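Local coordinates for protein particle-associated glycoside hydrolase (Acinetobacter phage Fri1, PDB 6C72) that probably degrades the capsular polysaccharide of its Acinetobacter baumannii host during virus entry, as a trimeric phage tailspike depolymerase, at residues A[83-87]-A[88-92]; A[128-132]-A[133-137]. One frame throughout, in Å; residues are numbered along the deposited sequence.

Contact 1 (A[83-87]-A[88-92]). With ZN (zinc ion), chain E; ZN (zinc ion), chain F.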
loop_
_atom_site.group_PDB
_atom_site.type_symbol
_atom_site.label_atom_id
_atom_site.label_comp_id
_atom_site.label_asym_id
_atom_site.label_seq_id
_atom_site.Cartn_x
_atom_site.Cartn_y
_atom_site.Cartn_z
ATOM N N LEU A 83 28.713 -18.429 33.814
ATOM C CA LEU A 83 28.253 -17.116 33.393
ATOM C C LEU A 83 26.739 -16.995 33.530
ATOM O O LEU A 83 25.993 -17.910 33.167
ATOM C CB LEU A 83 28.655 -16.901 31.934
ATOM C CG LEU A 83 28.293 -15.546 31.339
ATOM C CD1 LEU A 83 29.156 -14.481 32.021
ATOM C CD2 LEU A 83 28.439 -15.543 29.823
ATOM N N GLN A 84 26.278 -15.842 34.029
ATOM C CA GLN A 84 24.855 -15.522 34.107
ATOM C C GLN A 84 24.572 -14.376 33.152
ATOM O O GLN A 84 25.002 -13.243 33.388
ATOM C CB GLN A 84 24.419 -15.149 35.522
ATOM C CG GLN A 84 24.664 -16.222 36.569
ATOM C CD GLN A 84 23.962 -17.549 36.264
ATOM O OE1 GLN A 84 24.603 -18.603 36.249
ATOM N NE2 GLN A 84 22.646 -17.502 36.042
ATOM N N VAL A 85 23.846 -14.665 32.086
ATOM C CA VAL A 85 23.427 -13.643 31.137
ATOM C C VAL A 85 22.116 -13.046 31.617
ATOM O O VAL A 85 21.145 -13.770 31.864
ATOM C CB VAL A 85 23.260 -14.234 29.727
ATOM C CG1 VAL A 85 22.696 -13.172 28.784
ATOM C CG2 VAL A 85 24.578 -14.786 29.215
ATOM N N HIS A 86 22.066 -11.726 31.722
ATOM C CA HIS A 86 20.851 -11.061 32.151
ATOM C C HIS A 86 20.243 -10.288 30.988
ATOM O O HIS A 86 20.950 -9.837 30.082
ATOM C CB HIS A 86 21.126 -10.122 33.332
ATOM C CG HIS A 86 21.641 -10.818 34.557
ATOM N ND1 HIS A 86 22.977 -10.823 34.906
ATOM C CD2 HIS A 86 21.000 -11.525 35.520
ATOM C CE1 HIS A 86 23.137 -11.510 36.024
ATOM N NE2 HIS A 86 21.954 -11.948 36.418
ATOM N N ASN A 87 18.919 -10.140 31.027
ATOM C CA ASN A 87 18.151 -9.359 30.053
ATOM C C ASN A 87 18.364 -9.842 28.611
ATOM O O ASN A 87 18.195 -9.072 27.667
ATOM C CB ASN A 87 18.477 -7.862 30.186
ATOM C CG ASN A 87 17.411 -6.961 29.557
ATOM O OD1 ASN A 87 16.289 -6.854 30.058
ATOM N ND2 ASN A 87 17.770 -6.298 28.462
ATOM N N LYS A 88 18.737 -11.112 28.425
ATOM C CA LYS A 88 18.968 -11.702 27.100
ATOM C C LYS A 88 19.961 -10.898 26.259
ATOM O O LYS A 88 19.847 -10.847 25.033
ATOM C CB LYS A 88 17.655 -11.886 26.335
ATOM C CG LYS A 88 16.631 -12.753 27.051
ATOM C CD LYS A 88 15.283 -12.727 26.337
ATOM C CE LYS A 88 15.394 -13.265 24.907
ATOM N NZ LYS A 88 14.072 -13.248 24.213
ATOM N N VAL A 89 20.963 -10.299 26.894
ATOM C CA VAL A 89 22.017 -9.557 26.208
ATOM C C VAL A 89 23.357 -10.087 26.699
ATOM O O VAL A 89 23.639 -10.056 27.901
ATOM C CB VAL A 89 21.929 -8.035 26.448
ATOM C CG1 VAL A 89 23.060 -7.317 25.719
ATOM C CG2 VAL A 89 20.587 -7.479 26.000
ATOM N N LEU A 90 24.162 -10.605 25.783
ATOM C CA LEU A 90 25.526 -11.015 26.073
ATOM C C LEU A 90 26.492 -10.024 25.432
ATOM O O LEU A 90 26.467 -9.834 24.210
ATOM C CB LEU A 90 25.782 -12.424 25.558
ATOM C CG LEU A 90 27.236 -12.878 25.535
ATOM C CD1 LEU A 90 27.842 -12.909 26.931
ATOM C CD2 LEU A 90 27.280 -14.245 24.903
ATOM N N HIS A 91 27.332 -9.391 26.248
ATOM C CA HIS A 91 28.392 -8.542 25.717
ATOM C C HIS A 91 29.545 -9.435 25.269
ATOM O O HIS A 91 30.045 -10.243 26.056
ATOM C CB HIS A 91 28.854 -7.528 26.763
ATOM C CG HIS A 91 27.824 -6.493 27.089
ATOM N ND1 HIS A 91 27.948 -5.172 26.713
ATOM C CD2 HIS A 91 26.641 -6.586 27.744
ATOM C CE1 HIS A 91 26.884 -4.497 27.114
ATOM N NE2 HIS A 91 26.074 -5.333 27.738
ATOM N N ALA A 92 29.943 -9.323 24.001
ATOM C CA ALA A 92 31.023 -10.159 23.495
ATOM C C ALA A 92 32.306 -9.965 24.299
ATOM O O ALA A 92 33.126 -10.890 24.398
ATOM C CB ALA A 92 31.263 -9.878 22.017
HETATM ZN ZN ZN E . 29.994 -4.344 25.813
HETATM ZN ZN ZN F . 24.368 -4.340 28.233
HETATM O O HOH W 1 19.169 -13.584 30.158
HETATM O O HOH W 2 24.373 -10.581 30.539
HETATM O O HOH W 3 30.596 -6.212 24.123
HETATM O O HOH W 4 24.832 -3.359 29.782
HETATM O O HOH W 5 23.382 -3.386 26.184
#
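Val-85 turns its CG1 away from its own nitrogen (chi1 175°), which lays this methyl against the carbonyl oxygen of Val-89, with Val-85 CG1 to Val-89 O at 3.4 Å. Leu-83 and Leu-90 both carry CG opposite the backbone N, at -178° and 168°. Their side chains cross at about a right angle, and Leu-83 CD2 meets Leu-90 CD1 at 4.0 Å. Met-120 of helix 110-122 covers both Val-85 and Leu-90.

Residues 86-89 form a beta turn. Its central residues, Asn-87 and Lys-88, both have left-handed backbone angles, close to type III'. One direct bond closes the turn: Val-89 N donates to His-86 O over 3.2 Å. Two waters complete it. One links Val-85 O to Lys-88 N. The other accepts from His-86 N and donates to Val-89 O. At the turn, Asn-87 packs on Asn-87 of both neighbouring subunits.

Beyond the turn, His-91 bridges two zinc ions. His-91 NE2 binds one zinc ion at 2.0 Å and His-91 ND1 binds the other at 2.4 Å. A ring using both nitrogens for metal has no N-H left to donate and would probably be imidazolate-like.

Contact 2 (A[128-132]-A[133-137]). With ZN (zinc ion), chain D.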
loop_
_atom_site.group_PDB
_atom_site.type_symbol
_atom_site.label_atom_id
_atom_site.label_comp_id
_atom_site.label_asym_id
_atom_site.label_seq_id
_atom_site.Cartn_x
_atom_site.Cartn_y
_atom_site.Cartn_z
ATOM N N VAL A 128 23.727 -10.312 21.006
ATOM C CA VAL A 128 25.161 -10.239 21.250
ATOM C C VAL A 128 25.574 -8.797 21.005
ATOM O O VAL A 128 25.490 -8.298 19.872
ATOM C CB VAL A 128 25.954 -11.202 20.363
ATOM C CG1 VAL A 128 27.431 -10.884 20.496
ATOM C CG2 VAL A 128 25.659 -12.646 20.754
ATOM N N GLN A 129 25.970 -8.117 22.079
ATOM C CA GLN A 129 26.379 -6.721 22.021
ATOM C C GLN A 129 27.860 -6.647 21.677
ATOM O O GLN A 129 28.685 -7.315 22.314
ATOM C CB GLN A 129 26.107 -6.032 23.361
ATOM C CG GLN A 129 26.515 -4.576 23.414
ATOM C CD GLN A 129 25.626 -3.686 22.546
ATOM O OE1 GLN A 129 24.391 -3.753 22.617
ATOM N NE2 GLN A 129 26.251 -2.849 21.719
ATOM N N LEU A 130 28.180 -5.892 20.675
ATOM C CA LEU A 130 29.575 -5.627 20.370
ATOM C C LEU A 130 29.976 -4.279 20.946
ATOM O O LEU A 130 29.151 -3.370 21.028
ATOM C CB LEU A 130 29.838 -5.615 18.864
ATOM C CG LEU A 130 29.508 -6.917 18.152
ATOM C CD1 LEU A 130 29.837 -6.837 16.673
ATOM C CD2 LEU A 130 30.229 -8.084 18.831
ATOM N N PRO A 131 31.211 -4.107 21.387
ATOM C CA PRO A 131 31.661 -2.795 21.857
ATOM C C PRO A 131 32.053 -1.925 20.668
ATOM O O PRO A 131 32.015 -2.340 19.522
ATOM C CB PRO A 131 32.882 -3.143 22.712
ATOM C CG PRO A 131 33.472 -4.306 21.983
ATOM C CD PRO A 131 32.289 -5.109 21.458
ATOM N N LYS A 132 32.480 -0.712 20.966
ATOM C CA LYS A 132 33.116 0.101 19.945
ATOM C C LYS A 132 34.467 -0.509 19.564
ATOM O O LYS A 132 35.048 -1.307 20.301
ATOM C CB LYS A 132 33.310 1.534 20.447
ATOM C CG LYS A 132 32.004 2.276 20.695
ATOM C CD LYS A 132 32.240 3.745 20.901
ATOM C CE LYS A 132 32.782 4.011 22.282
ATOM N NZ LYS A 132 33.182 5.426 22.369
ATOM N N GLY A 133 34.945 -0.143 18.385
ATOM C CA GLY A 133 36.240 -0.570 17.896
ATOM C C GLY A 133 36.122 -1.319 16.582
ATOM O O GLY A 133 35.031 -1.610 16.090
ATOM N N HIS A 134 37.292 -1.612 16.011
ATOM C CA HIS A 134 37.383 -2.459 14.828
ATOM C C HIS A 134 37.502 -3.906 15.277
ATOM O O HIS A 134 38.297 -4.222 16.169
ATOM C CB HIS A 134 38.566 -2.064 13.947
ATOM C CG HIS A 134 38.380 -0.752 13.245
ATOM N ND1 HIS A 134 38.006 -0.657 11.922
ATOM C CD2 HIS A 134 38.473 0.523 13.699
ATOM C CE1 HIS A 134 37.910 0.616 11.583
ATOM N NE2 HIS A 134 38.179 1.352 12.645
ATOM N N ILE A 135 36.679 -4.769 14.693
ATOM C CA ILE A 135 36.599 -6.174 15.065
ATOM C C ILE A 135 36.748 -6.999 13.796
ATOM O O ILE A 135 35.928 -6.881 12.877
ATOM C CB ILE A 135 35.273 -6.495 15.769
ATOM C CG1 ILE A 135 35.097 -5.590 16.990
ATOM C CG2 ILE A 135 35.231 -7.951 16.183
ATOM C CD1 ILE A 135 33.735 -5.678 17.622
ATOM N N TYR A 136 37.787 -7.828 13.740
ATOM C CA TYR A 136 37.968 -8.782 12.648
ATOM C C TYR A 136 37.474 -10.126 13.159
ATOM O O TYR A 136 38.177 -10.815 13.902
ATOM C CB TYR A 136 39.424 -8.854 12.203
ATOM C CG TYR A 136 39.961 -7.577 11.583
ATOM C CD1 TYR A 136 39.887 -7.362 10.208
ATOM C CD2 TYR A 136 40.566 -6.599 12.367
ATOM C CE1 TYR A 136 40.390 -6.211 9.632
ATOM C CE2 TYR A 136 41.066 -5.438 11.799
ATOM C CZ TYR A 136 40.977 -5.250 10.432
ATOM O OH TYR A 136 41.488 -4.104 9.861
ATOM N N ALA A 137 36.264 -10.500 12.752
ATOM C CA ALA A 137 35.639 -11.715 13.255
ATOM C C ALA A 137 34.401 -12.042 12.441
ATOM O O ALA A 137 33.390 -11.340 12.548
ATOM C CB ALA A 137 35.257 -11.561 14.726
HETATM ZN ZN ZN D . 38.286 3.336 12.801
HETATM O O HOH W 6 40.118 4.453 12.603
HETATM O O HOH W 7 37.238 4.139 10.661
HETATM O O HOH W 8 37.903 3.811 14.700
#
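Ile-135 CD1 is the meeting point of this bend. Ile-135 CD1 touches Leu-130 CB and Pro-131 CD, each at 4.1 Å. The CG1 branch of Ile-135 lies opposite its carbonyl carbon (chi1 -56°), and the chain then extends to bring CD1 to the two partners. The contact is apolar and buried. No hydrogen bond joins 128-132 to 133-137.

Gly-133 makes the corner possible. Its phi of 121° would press a side chain against the carbonyl oxygen of Lys-132. Gln-129 NE2 donates to Leu-130 O at 3.0 Å, and Gln-129 OE1 is hydrogen-bonded to Arg-148 NE.

The other side is polar. Lys-132 is partly exposed, and waters appear around the zinc ion on His-134. The first bond of the Lys-132 side chain leads away from 133-137. The chain bends at chi3 and comes near Asp-152 and Glu-100, which bind zinc. His-134 NE2 holds its zinc ion at 2.0 Å, and three waters complete the ligands found there. ND1 is hydrogen-bonded to His-182, which would fix the ring's rotation, and Phe-180 stacks on it.

The bend is a corner between successive strands of the tailspike's parallel beta-helix, 126-129 and 133-140. Leu-130 also packs on Leu-113 of helix 110-122 and Val-147 of strand 145-148, while strands 179-182 and 188-192 pair with 133-140.

From the N terminus, the chain leaves the small mixed sheet at strand 80-83. Contact 1 closes the turn that leads into strand 89-91. Helix 110-122 follows, then strand 126-129, and contact 2 forms the corner into strand 133-140. The two contacts come in series and neither nests nor crosses. Strands 89-91 and 126-129 run parallel as neighbours. Leu-90 O to Gln-129 N, at 2.8 Å, and Ala-92 N to Gln-129 O, at 2.9 Å, are probable hydrogen bonds between them. Together the contacts tie the N-terminal sheet and helix 110-122 to the first strands of the parallel beta-helix.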